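Local coordinates for hypothetical protein PA2218 (Pseudomonas aeruginosa, PDB 2HDW) that is uncharacterized but has an alpha/beta hydrolase fold and probably acts as a hydrolase, at residues W56-V66 with E110-A121. Sequence-based numbering, arbitrary orientation.
Sequences WDKTFPLSAKV and EQSSGLYAQTMA
Phe60 lies across the first turns of helix 112-122, against Leu115, showing how an irregular loop can dock on a helix largely by way of an aromatic ring. Its CG sits between the backbone N and the carbonyl carbon (chi1 53°), which turns the ring onto the helix backbone. Leu115 CA makes a CH-pi contact over one face, 3.8 Å from the ring centroid, while Lys58 CB lies over the opposite face. Phe60 CZ also approaches Gly114 C to 3.3 Å, close against a residue with no side chain. Beyond the ring, the Gln118 side chain extends among Phe60, Leu62 and Ser63, its CD 3.4 Å from Ser63 CB; further along, Val66 CG2 meets Ala121 CB at 3.9 Å.

In this alpha/beta hydrolase fold, the loop leads into edge strand 66-74 of the central sheet, and the helix follows strand 96-102. Tyr86 of strand 80-88 touches Phe60, Val66 and Ala121.

Hydrogen bonds fix the loop just ahead of the helix. Glu110 O accepts hydrogen bonds from both Thr59 N (3.0 Å) and Thr59 OG1 (2.7 Å), the hydroxyl lying in the carbonyl plane on a lone pair.

Charged groups gather beside this pair. One water donates to Asp57 OD1 and Glu110 OE2 and accepts from Lys58 NZ. Arg276 forms salt bridges with both carboxylates, probably offsetting their mutual repulsion; His274 also bonds Asp57, and Asp84 pairs with Lys58.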
ATOM      1  N   TRP A  56      20.657  -3.153   6.648  1.00 18.63           N
ATOM      2  CA  TRP A  56      19.622  -2.161   6.886  1.00 17.83           C
ATOM      3  C   TRP A  56      19.600  -1.287   5.640  1.00 18.13           C
ATOM      4  O   TRP A  56      20.355  -0.316   5.526  1.00 17.60           O
ATOM      5  CB  TRP A  56      19.921  -1.309   8.125  1.00 17.48           C
ATOM      6  CG  TRP A  56      18.832  -0.303   8.382  1.00 17.03           C
ATOM      7  CD1 TRP A  56      18.836   1.020   8.046  1.00 17.59           C
ATOM      8  CD2 TRP A  56      17.543  -0.568   8.949  1.00 16.59           C
ATOM      9  NE1 TRP A  56      17.627   1.598   8.365  1.00 17.51           N
ATOM     10  CE2 TRP A  56      16.815   0.644   8.920  1.00 17.88           C
ATOM     11  CE3 TRP A  56      16.928  -1.715   9.473  1.00 17.65           C
ATOM     12  CZ2 TRP A  56      15.504   0.741   9.397  1.00 17.34           C
ATOM     13  CZ3 TRP A  56      15.622  -1.618   9.946  1.00 16.88           C
ATOM     14  CH2 TRP A  56      14.926  -0.398   9.904  1.00 17.67           C
ATOM     15  N   ASP A  57      18.741  -1.653   4.695  1.00 17.07           N
ATOM     16  CA  ASP A  57      18.627  -0.924   3.440  1.00 16.25           C
ATOM     17  C   ASP A  57      17.337  -0.106   3.362  1.00 16.71           C
ATOM     18  O   ASP A  57      16.807   0.125   2.273  1.00 15.68           O
ATOM     19  CB  ASP A  57      18.702  -1.911   2.267  1.00 16.25           C
ATOM     20  CG  ASP A  57      17.536  -2.887   2.245  1.00 16.76           C
ATOM     21  OD1 ASP A  57      17.015  -3.236   3.326  1.00 18.15           O
ATOM     22  OD2 ASP A  57      17.146  -3.317   1.141  1.00 17.64           O
ATOM     23  N   LYS A  58      16.831   0.327   4.515  1.00 16.04           N
ATOM     24  CA  LYS A  58      15.615   1.136   4.548  1.00 14.69           C
ATOM     25  C   LYS A  58      15.942   2.562   4.097  1.00 15.80           C
ATOM     26  O   LYS A  58      17.109   2.967   4.076  1.00 13.35           O
ATOM     27  CB  LYS A  58      15.014   1.160   5.960  1.00 14.10           C
ATOM     28  CG  LYS A  58      14.053   0.002   6.295  1.00 14.51           C
ATOM     29  CD  LYS A  58      14.737  -1.360   6.287  1.00 13.48           C
ATOM     30  CE  LYS A  58      13.783  -2.462   6.757  1.00 12.27           C
ATOM     31  NZ  LYS A  58      14.347  -3.834   6.552  1.00 11.80           N
ATOM     32  N   THR A  59      14.905   3.313   3.740  1.00 14.68           N
ATOM     33  CA  THR A  59      15.061   4.688   3.283  1.00 14.61           C
ATOM     34  C   THR A  59      15.037   5.655   4.462  1.00 15.50           C
ATOM     35  O   THR A  59      14.967   6.869   4.278  1.00 14.79           O
ATOM     36  CB  THR A  59      13.938   5.074   2.309  1.00 14.20           C
ATOM     37  OG1 THR A  59      12.673   4.757   2.898  1.00 12.72           O
ATOM     38  CG2 THR A  59      14.088   4.327   0.992  1.00 12.52           C
ATOM     39  N   PHE A  60      15.091   5.101   5.669  1.00 13.76           N
ATOM     40  CA  PHE A  60      15.078   5.885   6.896  1.00 15.33           C
ATOM     41  C   PHE A  60      15.941   5.136   7.907  1.00 15.92           C
ATOM     42  O   PHE A  60      16.117   3.921   7.799  1.00 16.48           O
ATOM     43  CB  PHE A  60      13.643   6.017   7.408  1.00 13.33           C
ATOM     44  CG  PHE A  60      12.939   4.703   7.551  1.00 14.52           C
ATOM     45  CD1 PHE A  60      13.048   3.964   8.722  1.00 13.63           C
ATOM     46  CD2 PHE A  60      12.219   4.170   6.484  1.00 14.55           C
ATOM     47  CE1 PHE A  60      12.454   2.709   8.830  1.00 14.19           C
ATOM     48  CE2 PHE A  60      11.625   2.917   6.580  1.00 15.08           C
ATOM     49  CZ  PHE A  60      11.745   2.186   7.758  1.00 13.79           C
ATOM     50  N   PRO A  61      16.483   5.844   8.909  1.00 17.69           N
ATOM     51  CA  PRO A  61      17.332   5.190   9.912  1.00 17.47           C
ATOM     52  C   PRO A  61      16.553   4.327  10.891  1.00 17.86           C
ATOM     53  O   PRO A  61      15.391   4.604  11.193  1.00 17.86           O
ATOM     54  CB  PRO A  61      18.007   6.367  10.627  1.00 17.30           C
ATOM     55  CG  PRO A  61      17.783   7.554   9.712  1.00 17.76           C
ATOM     56  CD  PRO A  61      16.412   7.290   9.162  1.00 16.74           C
ATOM     57  N   LEU A  62      17.207   3.286  11.392  1.00 17.83           N
ATOM     58  CA  LEU A  62      16.595   2.394  12.365  1.00 19.37           C
ATOM     59  C   LEU A  62      16.450   3.158  13.680  1.00 19.55           C
ATOM     60  O   LEU A  62      17.382   3.830  14.120  1.00 20.10           O
ATOM     61  CB  LEU A  62      17.480   1.161  12.573  1.00 20.12           C
ATOM     62  CG  LEU A  62      17.072   0.174  13.668  1.00 19.66           C
ATOM     63  CD1 LEU A  62      15.698  -0.420  13.375  1.00 20.81           C
ATOM     64  CD2 LEU A  62      18.120  -0.922  13.746  1.00 21.55           C
ATOM     65  N   SER A  63      15.277   3.060  14.296  1.00 19.43           N
ATOM     66  CA  SER A  63      15.006   3.745  15.555  1.00 19.61           C
ATOM     67  C   SER A  63      15.490   2.957  16.765  1.00 20.40           C
ATOM     68  O   SER A  63      15.250   1.753  16.879  1.00 18.27           O
ATOM     69  CB  SER A  63      13.507   4.008  15.698  1.00 20.20           C
ATOM     70  OG  SER A  63      13.219   4.506  16.993  1.00 20.71           O
ATOM     71  N   ALA A  64      16.163   3.646  17.680  1.00 21.08           N
ATOM     72  CA  ALA A  64      16.683   3.000  18.879  1.00 21.28           C
ATOM     73  C   ALA A  64      15.565   2.653  19.855  1.00 21.19           C
ATOM     74  O   ALA A  64      15.775   1.901  20.798  1.00 23.19           O
ATOM     75  CB  ALA A  64      17.705   3.909  19.558  1.00 22.44           C
ATOM     76  N   LYS A  65      14.378   3.204  19.627  1.00 20.79           N
ATOM     77  CA  LYS A  65      13.247   2.949  20.505  1.00 20.61           C
ATOM     78  C   LYS A  65      12.414   1.736  20.092  1.00 19.91           C
ATOM     79  O   LYS A  65      11.403   1.428  20.716  1.00 19.62           O
ATOM     80  CB  LYS A  65      12.345   4.184  20.566  1.00 22.17           C
ATOM     81  CG  LYS A  65      13.008   5.401  21.186  1.00 25.44           C
ATOM     82  CD  LYS A  65      11.993   6.495  21.469  1.00 27.68           C
ATOM     83  CE  LYS A  65      12.624   7.651  22.238  1.00 29.56           C
ATOM     84  NZ  LYS A  65      11.615   8.682  22.612  1.00 30.00           N
ATOM     85  N   VAL A  66      12.839   1.037  19.048  1.00 18.33           N
ATOM     86  CA  VAL A  66      12.079  -0.113  18.587  1.00 18.95           C
ATOM     87  C   VAL A  66      12.935  -1.353  18.376  1.00 18.17           C
ATOM     88  O   VAL A  66      14.145  -1.258  18.182  1.00 18.26           O
ATOM     89  CB  VAL A  66      11.353   0.218  17.260  1.00 20.06           C
ATOM     90  CG1 VAL A  66      10.516  -0.958  16.814  1.00 23.12           C
ATOM     91  CG2 VAL A  66      10.477   1.450  17.445  1.00 20.20           C
ATOM     92  N   GLU A 110      10.715  -1.095   2.424  1.00 11.00           N
ATOM     93  CA  GLU A 110      11.835  -0.257   2.846  1.00 11.29           C
ATOM     94  C   GLU A 110      11.561   1.225   2.591  1.00 11.90           C
ATOM     95  O   GLU A 110      12.311   2.095   3.037  1.00 11.52           O
ATOM     96  CB  GLU A 110      13.124  -0.677   2.132  1.00 12.24           C
ATOM     97  CG  GLU A 110      13.632  -2.077   2.500  1.00  9.29           C
ATOM     98  CD  GLU A 110      12.844  -3.197   1.834  1.00 11.03           C
ATOM     99  OE1 GLU A 110      12.021  -2.916   0.933  1.00  9.05           O
ATOM    100  OE2 GLU A 110      13.061  -4.372   2.200  1.00 12.13           O
ATOM    101  N   GLN A 111      10.480   1.510   1.872  1.00 11.12           N
ATOM    102  CA  GLN A 111      10.127   2.882   1.571  1.00 11.37           C
ATOM    103  C   GLN A 111       9.089   3.424   2.566  1.00 11.44           C
ATOM    104  O   GLN A 111       9.191   3.156   3.763  1.00 11.65           O
ATOM    105  CB  GLN A 111       9.667   2.977   0.104  1.00 10.39           C
ATOM    106  CG  GLN A 111      10.813   2.632  -0.865  1.00  8.31           C
ATOM    107  CD  GLN A 111      10.373   2.413  -2.303  1.00 12.23           C
ATOM    108  OE1 GLN A 111       9.426   1.668  -2.572  1.00 10.46           O
ATOM    109  NE2 GLN A 111      11.076   3.045  -3.240  1.00 10.43           N
ATOM    110  N   SER A 112       8.099   4.164   2.082  1.00 10.51           N
ATOM    111  CA  SER A 112       7.092   4.774   2.948  1.00 11.84           C
ATOM    112  C   SER A 112       6.390   3.906   4.002  1.00 11.93           C
ATOM    113  O   SER A 112       6.262   4.329   5.156  1.00 11.58           O
ATOM    114  CB  SER A 112       6.031   5.474   2.096  1.00 11.16           C
ATOM    115  OG  SER A 112       5.223   6.320   2.900  1.00 12.04           O
ATOM    116  N   SER A 113       5.921   2.717   3.631  1.00 10.76           N
ATOM    117  CA  SER A 113       5.231   1.874   4.608  1.00 11.44           C
ATOM    118  C   SER A 113       6.134   1.565   5.802  1.00 11.70           C
ATOM    119  O   SER A 113       5.679   1.534   6.947  1.00 12.53           O
ATOM    120  CB  SER A 113       4.732   0.570   3.963  1.00 10.21           C
ATOM    121  OG  SER A 113       5.788  -0.179   3.383  1.00 10.74           O
ATOM    122  N   GLY A 114       7.414   1.340   5.532  1.00 12.99           N
ATOM    123  CA  GLY A 114       8.354   1.057   6.602  1.00 12.20           C
ATOM    124  C   GLY A 114       8.499   2.247   7.529  1.00 12.16           C
ATOM    125  O   GLY A 114       8.533   2.093   8.753  1.00 11.73           O
ATOM    126  N   LEU A 115       8.596   3.443   6.952  1.00 12.56           N
ATOM    127  CA  LEU A 115       8.720   4.663   7.747  1.00 12.03           C
ATOM    128  C   LEU A 115       7.492   4.810   8.648  1.00 12.19           C
ATOM    129  O   LEU A 115       7.609   5.165   9.821  1.00 12.67           O
ATOM    130  CB  LEU A 115       8.832   5.885   6.833  1.00 12.67           C
ATOM    131  CG  LEU A 115       8.805   7.248   7.528  1.00 14.23           C
ATOM    132  CD1 LEU A 115      10.019   7.389   8.428  1.00 15.06           C
ATOM    133  CD2 LEU A 115       8.804   8.345   6.477  1.00 18.20           C
ATOM    134  N   TYR A 116       6.313   4.543   8.091  1.00 11.87           N
ATOM    135  CA  TYR A 116       5.074   4.623   8.864  1.00 10.90           C
ATOM    136  C   TYR A 116       5.072   3.594   9.994  1.00 10.15           C
ATOM    137  O   TYR A 116       4.758   3.920  11.138  1.00  9.55           O
ATOM    138  CB  TYR A 116       3.859   4.367   7.971  1.00  9.10           C
ATOM    139  CG  TYR A 116       3.282   5.593   7.299  1.00 10.48           C
ATOM    140  CD1 TYR A 116       3.973   6.259   6.282  1.00 10.76           C
ATOM    141  CD2 TYR A 116       2.022   6.060   7.651  1.00  7.42           C
ATOM    142  CE1 TYR A 116       3.404   7.367   5.630  1.00  8.67           C
ATOM    143  CE2 TYR A 116       1.449   7.152   7.010  1.00  9.11           C
ATOM    144  CZ  TYR A 116       2.138   7.797   6.004  1.00  9.24           C
ATOM    145  OH  TYR A 116       1.534   8.857   5.367  1.00 12.08           O
ATOM    146  N   ALA A 117       5.418   2.351   9.664  1.00 10.78           N
ATOM    147  CA  ALA A 117       5.441   1.268  10.648  1.00  9.55           C
ATOM    148  C   ALA A 117       6.382   1.536  11.819  1.00 10.27           C
ATOM    149  O   ALA A 117       6.020   1.321  12.976  1.00  7.91           O
ATOM    150  CB  ALA A 117       5.814  -0.053   9.969  1.00  9.43           C
ATOM    151  N   GLN A 118       7.593   1.999  11.528  1.00 10.36           N
ATOM    152  CA  GLN A 118       8.536   2.273  12.601  1.00 12.96           C
ATOM    153  C   GLN A 118       8.057   3.430  13.467  1.00 11.80           C
ATOM    154  O   GLN A 118       8.160   3.383  14.691  1.00 12.56           O
ATOM    155  CB  GLN A 118       9.927   2.600  12.048  1.00 12.66           C
ATOM    156  CG  GLN A 118      10.957   2.749  13.161  1.00 12.91           C
ATOM    157  CD  GLN A 118      12.373   2.920  12.659  1.00 14.16           C
ATOM    158  OE1 GLN A 118      12.733   3.964  12.117  1.00 16.89           O
ATOM    159  NE2 GLN A 118      13.187   1.895  12.844  1.00 11.03           N
ATOM    160  N   THR A 119       7.537   4.468  12.820  1.00 12.89           N
ATOM    161  CA  THR A 119       7.052   5.648  13.522  1.00 13.22           C
ATOM    162  C   THR A 119       5.889   5.293  14.438  1.00 12.91           C
ATOM    163  O   THR A 119       5.823   5.754  15.577  1.00 13.10           O
ATOM    164  CB  THR A 119       6.594   6.734  12.530  1.00 12.47           C
ATOM    165  OG1 THR A 119       7.679   7.069  11.661  1.00 11.90           O
ATOM    166  CG2 THR A 119       6.145   7.991  13.271  1.00 15.77           C
ATOM    167  N   MET A 120       4.971   4.468  13.950  1.00 11.77           N
ATOM    168  CA  MET A 120       3.830   4.092  14.773  1.00 12.28           C
ATOM    169  C   MET A 120       4.256   3.136  15.886  1.00 12.22           C
ATOM    170  O   MET A 120       3.630   3.086  16.946  1.00  9.83           O
ATOM    171  CB  MET A 120       2.729   3.490  13.900  1.00 12.35           C
ATOM    172  CG  MET A 120       2.055   4.530  12.996  1.00 11.36           C
ATOM    173  SD  MET A 120       1.250   5.886  13.915  1.00  2.49           S
ATOM    174  CE  MET A 120       0.009   5.013  14.678  1.00  8.27           C
ATOM    175  N   ALA A 121       5.334   2.392  15.654  1.00 13.47           N
ATOM    176  CA  ALA A 121       5.850   1.483  16.676  1.00 13.67           C
ATOM    177  C   ALA A 121       6.429   2.336  17.810  1.00 14.55           C
ATOM    178  O   ALA A 121       6.419   1.934  18.970  1.00 13.43           O
ATOM    179  CB  ALA A 121       6.925   0.591  16.091  1.00 12.75           C
TER
HETATM  180  O   HOH W   1      14.977  -4.777   3.969  1.00 13.35           O